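Putative cytochrome C (Sinorhizobium meliloti, PDB 4PWA) carries a covalently bound heme c and probably serves as an electron-transfer protein in bacterial sulfite oxidation. Local coordinates at residues A[51-55]-A[56-60]; A[73-76]-A[77-81]. All blocks are in the same frame, centred on the assembly; numbering follows the deposited sequence.

Contact 1: A[51-55]-A[56-60]. With HEC (heme c), chain E.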
loop_
_atom_site.group_PDB
_atom_site.type_symbol
_atom_site.label_atom_id
_atom_site.label_comp_id
_atom_site.label_asym_id
_atom_site.label_seq_id
_atom_site.Cartn_x
_atom_site.Cartn_y
_atom_site.Cartn_z
ATOM N N ASN A 51 8.461 -20.467 -12.106
ATOM C CA ASN A 51 9.432 -21.351 -11.493
ATOM C C ASN A 51 10.839 -20.769 -11.664
ATOM O O ASN A 51 11.616 -20.682 -10.713
ATOM C CB ASN A 51 9.320 -22.740 -12.131
ATOM C CG ASN A 51 10.144 -23.806 -11.406
ATOM O OD1 ASN A 51 11.271 -23.558 -10.978
ATOM N ND2 ASN A 51 9.580 -25.004 -11.283
ATOM N N THR A 52 11.164 -20.349 -12.881
ATOM C CA THR A 52 12.454 -19.738 -13.128
ATOM C C THR A 52 12.685 -18.486 -12.296
ATOM O O THR A 52 13.804 -18.254 -11.819
ATOM C CB THR A 52 12.630 -19.388 -14.601
ATOM O OG1 THR A 52 12.508 -20.582 -15.375
ATOM C CG2 THR A 52 14.013 -18.781 -14.839
ATOM N N ALA A 53 11.642 -17.675 -12.132
ATOM C CA ALA A 53 11.770 -16.397 -11.422
ATOM C C ALA A 53 12.003 -16.623 -9.940
ATOM O O ALA A 53 12.900 -16.039 -9.337
ATOM C CB ALA A 53 10.542 -15.545 -11.641
ATOM N N VAL A 54 11.196 -17.494 -9.358
ATOM C CA VAL A 54 11.337 -17.851 -7.945
ATOM C C VAL A 54 12.682 -18.504 -7.664
ATOM O O VAL A 54 13.332 -18.187 -6.672
ATOM C CB VAL A 54 10.185 -18.779 -7.506
ATOM C CG1 VAL A 54 10.351 -19.228 -6.052
ATOM C CG2 VAL A 54 8.818 -18.061 -7.716
ATOM N N THR A 55 13.104 -19.411 -8.540
ATOM C CA THR A 55 14.323 -20.185 -8.340
ATOM C C THR A 55 15.582 -19.315 -8.437
ATOM O O THR A 55 16.466 -19.389 -7.577
ATOM C CB THR A 55 14.388 -21.344 -9.354
ATOM O OG1 THR A 55 13.234 -22.178 -9.195
ATOM C CG2 THR A 55 15.639 -22.198 -9.172
ATOM N N ASN A 56 15.654 -18.477 -9.461
ATOM C CA ASN A 56 16.880 -17.731 -9.754
ATOM C C ASN A 56 16.851 -16.293 -9.276
ATOM O O ASN A 56 17.892 -15.650 -9.153
ATOM C CB ASN A 56 17.124 -17.696 -11.263
ATOM C CG ASN A 56 17.250 -19.075 -11.875
ATOM O OD1 ASN A 56 17.432 -20.066 -11.182
ATOM N ND2 ASN A 56 17.162 -19.133 -13.197
ATOM N N GLY A 57 15.655 -15.780 -9.025
ATOM C CA GLY A 57 15.479 -14.356 -8.869
ATOM C C GLY A 57 15.576 -13.696 -10.229
ATOM O O GLY A 57 15.914 -14.333 -11.228
ATOM N N ILE A 58 15.277 -12.409 -10.259
ATOM C CA ILE A 58 15.282 -11.631 -11.492
ATOM C C ILE A 58 15.211 -10.176 -11.081
ATOM O O ILE A 58 14.341 -9.795 -10.306
ATOM C CB ILE A 58 14.079 -11.994 -12.389
ATOM C CG1 ILE A 58 13.928 -10.977 -13.530
ATOM C CG2 ILE A 58 12.808 -12.089 -11.552
ATOM C CD1 ILE A 58 13.045 -11.451 -14.642
ATOM N N GLY A 59 16.138 -9.371 -11.579
ATOM C CA GLY A 59 16.195 -7.964 -11.211
ATOM C C GLY A 59 16.292 -7.820 -9.705
ATOM O O GLY A 59 17.048 -8.545 -9.064
ATOM N N PRO A 60 15.520 -6.899 -9.120
ATOM C CA PRO A 60 15.562 -6.745 -7.669
ATOM C C PRO A 60 14.777 -7.813 -6.875
ATOM O O PRO A 60 14.830 -7.806 -5.638
ATOM C CB PRO A 60 14.985 -5.338 -7.444
ATOM C CG PRO A 60 14.171 -5.040 -8.648
ATOM C CD PRO A 60 14.614 -5.930 -9.764
HETATM FE FE HEC E . 8.276 -11.632 -7.755
HETATM C CHA HEC E . 9.063 -10.567 -10.895
HETATM C CHB HEC E . 6.563 -14.243 -9.009
HETATM C CHC HEC E . 7.998 -12.897 -4.613
HETATM C CHD HEC E . 9.282 -8.671 -6.439
HETATM N NA HEC E . 7.928 -12.307 -9.593
HETATM C C1A HEC E . 8.275 -11.684 -10.772
HETATM C C2A HEC E . 7.697 -12.431 -11.872
HETATM C C3A HEC E . 6.994 -13.437 -11.364
HETATM C C4A HEC E . 7.115 -13.370 -9.914
HETATM C CMA HEC E . 6.200 -14.470 -12.177
HETATM C CAA HEC E . 7.866 -12.088 -13.367
HETATM C CBA HEC E . 9.257 -12.544 -13.781
HETATM C CGA HEC E . 9.470 -12.383 -15.266
HETATM O O1A HEC E . 9.831 -13.396 -15.917
HETATM O O2A HEC E . 9.284 -11.256 -15.811
HETATM N NB HEC E . 7.450 -13.245 -6.977
HETATM C C1B HEC E . 6.835 -14.261 -7.666
HETATM C C2B HEC E . 6.597 -15.352 -6.748
HETATM C C3B HEC E . 6.952 -14.957 -5.537
HETATM C C4B HEC E . 7.528 -13.644 -5.657
HETATM C CMB HEC E . 5.851 -16.667 -7.059
HETATM C CAB HEC E . 6.857 -15.781 -4.234
HETATM C CBB HEC E . 7.822 -16.978 -4.230
HETATM N NC HEC E . 8.542 -10.898 -5.886
HETATM C C1C HEC E . 8.437 -11.597 -4.707
HETATM C C2C HEC E . 9.121 -10.883 -3.648
HETATM C C3C HEC E . 9.267 -9.623 -4.097
HETATM C C4C HEC E . 9.031 -9.673 -5.543
HETATM C CMC HEC E . 8.883 -11.281 -2.181
HETATM C CAC HEC E . 9.769 -8.334 -3.372
HETATM C CBC HEC E . 10.502 -8.332 -2.014
HETATM N ND HEC E . 9.041 -9.902 -8.548
HETATM C C1D HEC E . 9.401 -8.796 -7.798
HETATM C C2D HEC E . 9.936 -7.764 -8.653
HETATM C C3D HEC E . 9.877 -8.344 -10.056
HETATM C C4D HEC E . 9.298 -9.665 -9.892
HETATM C CMD HEC E . 10.440 -6.371 -8.232
HETATM C CAD HEC E . 10.323 -7.649 -11.364
HETATM C CBD HEC E . 11.615 -8.279 -11.849
HETATM C CGD HEC E . 12.193 -7.452 -12.970
HETATM O O1D HEC E . 11.696 -7.590 -14.120
HETATM O O2D HEC E . 13.160 -6.676 -12.709
#

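Contact 2: A[73-76]-A[77-81]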
loop_
_atom_site.group_PDB
_atom_site.type_symbol
_atom_site.label_atom_id
_atom_site.label_comp_id
_atom_site.label_asym_id
_atom_site.label_seq_id
_atom_site.Cartn_x
_atom_site.Cartn_y
_atom_site.Cartn_z
ATOM N N GLU A 73 7.408 -25.681 -7.404
ATOM C CA GLU A 73 6.546 -26.170 -8.483
ATOM C C GLU A 73 5.094 -25.863 -8.187
ATOM O O GLU A 73 4.338 -25.533 -9.092
ATOM C CB GLU A 73 6.679 -27.680 -8.675
ATOM C CG GLU A 73 7.919 -28.120 -9.396
ATOM C CD GLU A 73 7.998 -29.639 -9.521
ATOM O OE1 GLU A 73 6.971 -30.266 -9.892
ATOM O OE2 GLU A 73 9.083 -30.211 -9.244
ATOM N N ALA A 74 4.708 -25.983 -6.915
ATOM C CA ALA A 74 3.302 -25.863 -6.530
ATOM C C ALA A 74 2.830 -24.407 -6.651
ATOM O O ALA A 74 1.758 -24.142 -7.203
ATOM C CB ALA A 74 3.083 -26.417 -5.134
ATOM N N VAL A 75 3.649 -23.468 -6.189
ATOM C CA VAL A 75 3.361 -22.051 -6.381
ATOM C C VAL A 75 3.451 -21.630 -7.853
ATOM O O VAL A 75 2.774 -20.704 -8.248
ATOM C CB VAL A 75 4.291 -21.132 -5.527
ATOM C CG1 VAL A 75 5.627 -20.956 -6.181
ATOM C CG2 VAL A 75 3.638 -19.785 -5.309
ATOM N N ALA A 76 4.291 -22.292 -8.655
ATOM C CA ALA A 76 4.346 -22.023 -10.105
ATOM C C ALA A 76 3.059 -22.493 -10.787
ATOM O O ALA A 76 2.447 -21.742 -11.548
ATOM C CB ALA A 76 5.560 -22.680 -10.744
ATOM N N LEU A 77 2.658 -23.731 -10.510
ATOM C CA LEU A 77 1.381 -24.261 -10.993
ATOM C C LEU A 77 0.195 -23.367 -10.599
ATOM O O LEU A 77 -0.673 -23.075 -11.430
ATOM C CB LEU A 77 1.148 -25.682 -10.460
ATOM C CG LEU A 77 -0.186 -26.335 -10.841
ATOM C CD1 LEU A 77 -0.369 -26.362 -12.374
ATOM C CD2 LEU A 77 -0.312 -27.754 -10.244
ATOM N N TYR A 78 0.173 -22.936 -9.337
ATOM C CA TYR A 78 -0.925 -22.148 -8.787
ATOM C C TYR A 78 -1.061 -20.828 -9.519
ATOM O O TYR A 78 -2.103 -20.529 -10.091
ATOM C CB TYR A 78 -0.707 -21.911 -7.276
ATOM C CG TYR A 78 -1.581 -20.831 -6.661
ATOM C CD1 TYR A 78 -2.952 -21.018 -6.510
ATOM C CD2 TYR A 78 -1.035 -19.627 -6.230
ATOM C CE1 TYR A 78 -3.755 -20.040 -5.958
ATOM C CE2 TYR A 78 -1.831 -18.632 -5.671
ATOM C CZ TYR A 78 -3.183 -18.843 -5.546
ATOM O OH TYR A 78 -3.969 -17.865 -5.022
ATOM N N VAL A 79 0.003 -20.034 -9.484
ATOM C CA VAL A 79 0.006 -18.739 -10.128
ATOM C C VAL A 79 -0.428 -18.830 -11.600
ATOM O O VAL A 79 -1.278 -18.068 -12.059
ATOM C CB VAL A 79 1.387 -18.103 -10.062
ATOM C CG1 VAL A 79 1.411 -16.797 -10.893
ATOM C CG2 VAL A 79 1.802 -17.851 -8.595
ATOM N N SER A 80 0.142 -19.781 -12.330
ATOM C CA SER A 80 -0.116 -19.885 -13.749
ATOM C C SER A 80 -1.547 -20.316 -14.053
ATOM O O SER A 80 -2.054 -20.042 -15.145
ATOM C CB SER A 80 0.872 -20.841 -14.398
ATOM O OG SER A 80 0.899 -22.059 -13.686
ATOM N N THR A 81 -2.193 -20.980 -13.103
ATOM C CA THR A 81 -3.578 -21.413 -13.279
ATOM C C THR A 81 -4.581 -20.328 -12.915
ATOM O O THR A 81 -5.588 -20.170 -13.602
ATOM C CB THR A 81 -3.893 -22.633 -12.399
ATOM O OG1 THR A 81 -2.910 -23.639 -12.617
ATOM C CG2 THR A 81 -5.269 -23.184 -12.711
#

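Contact 1: A[51-55]-A[56-60]
At the wall of the heme c pocket, the end of helix 47-56 meets the loop that follows through Ala53 and Ile58. Ala53 CB lies 4.1 Å from Ile58 CG2, and both residues also touch the heme. The last turn of the helix closes with two backbone bonds. Asn56 N donates to Thr52 O at 3.0 Å. Gly57 N reaches Ala53 O at 2.8 Å, but the bond is bent to 130° and weak. Gly57 then leaves the helix with a positive phi of 74°, which turns the chain toward the heme. The loop leads on to Met61, the axial ligand of the iron, an arrangement consistent with the methionine side of a class I cytochrome c. Ile58 has CG1 anti to its backbone N (chi1 168°), which carries the branch along the propionates. CG1 lies against CBD of one propionate, and CD1 sits 3.7 Å from CGA of the other. With an alanine here, both propionate arms would probably lose the part of their apolar cover that Ile58 gives, and a gap would open beside Ala53 and the Met61 side chain. Val54 presses CG2 on the heme methyl CMB at 3.3 Å, while CG1 meets CBB. Pro60 CD comes within 3.4 Å of the propionate oxygen O2D. On the outer side of the helix, the side chains of Asn56 and Thr52 cross at a slant, with Asn56 ND2 3.6 Å from Thr52 CG2. Thr52 OG1 itself is bonded to Glu48 O. Arg49 adds a hydrogen bond to the heme through NH2.

Contact 2: A[73-76]-A[77-81]
Val75 and Val79 stand one turn apart on helix 69-82, and their CG2 methyls approach to 4.2 Å. A chi1 of 174° swings CG1 of Val79 opposite its backbone N and leaves CG2 beside that nitrogen, only 3.0 Å from Val75 O. The same carbonyl accepts the Val79 N-H. The Val75 side chain also comes within about 4 Å of the heme at the nearest atoms. Tyr78 leaves the helix in another direction. Its CB rests 3.3 Å from Ala74 O, and Val75 O lies at the edge of its ring, near the ring plane. The far end of the ring leads away from Ala74 and Val75, and its OH is hydrogen-bonded to Asp29 OD1. Leu77 also swings its end away from the preceding turn; only its CB stays close to Glu73 O. Its N-H bonds to Glu73 O. Ser80 folds back on the helix instead. With chi1 at 51°, its OG sits between the backbone N and the carbonyl carbon. From there it is 2.7 Å from Ala76 O and 2.9 Å from Leu77 O, and its single proton could serve either. Ala76 O also takes the Ser80 N-H. Leu77 O receives Thr81 OG1 at 2.6 Å, so hydroxyls supplement the backbone bonding near this end of the helix. Ala74, Val75 and Tyr78 pack on helix 4-16 through Leu8, Ile12, Arg10 and Phe13, consistent with the paired N- and C-terminal helices of class I cytochromes c. Ala76 and Val79 touch Val50 of helix 47-56, and Ser80 touches Ala47.

Overall arrangement
Helix 4-16 comes first in the chain and later receives the residues of contact 2. The heme-attachment segment with Cys21, Cys24 and His25 follows. Contact 1 then joins the end of helix 47-56 to the loop carrying Met61. Contact 2 comes after that loop, within helix 69-82. Each contact is local and closes no long loop. The two stand in series, neither nested nor crossed, with centres about 14 Å apart. They meet where Asn51 packs on Glu73 and Ala76, with Asn51 N 3.9 Å from Ala76 CB. Helix 69-82 thus ties helix 47-56, on the heme's methionine side, to helix 4-16.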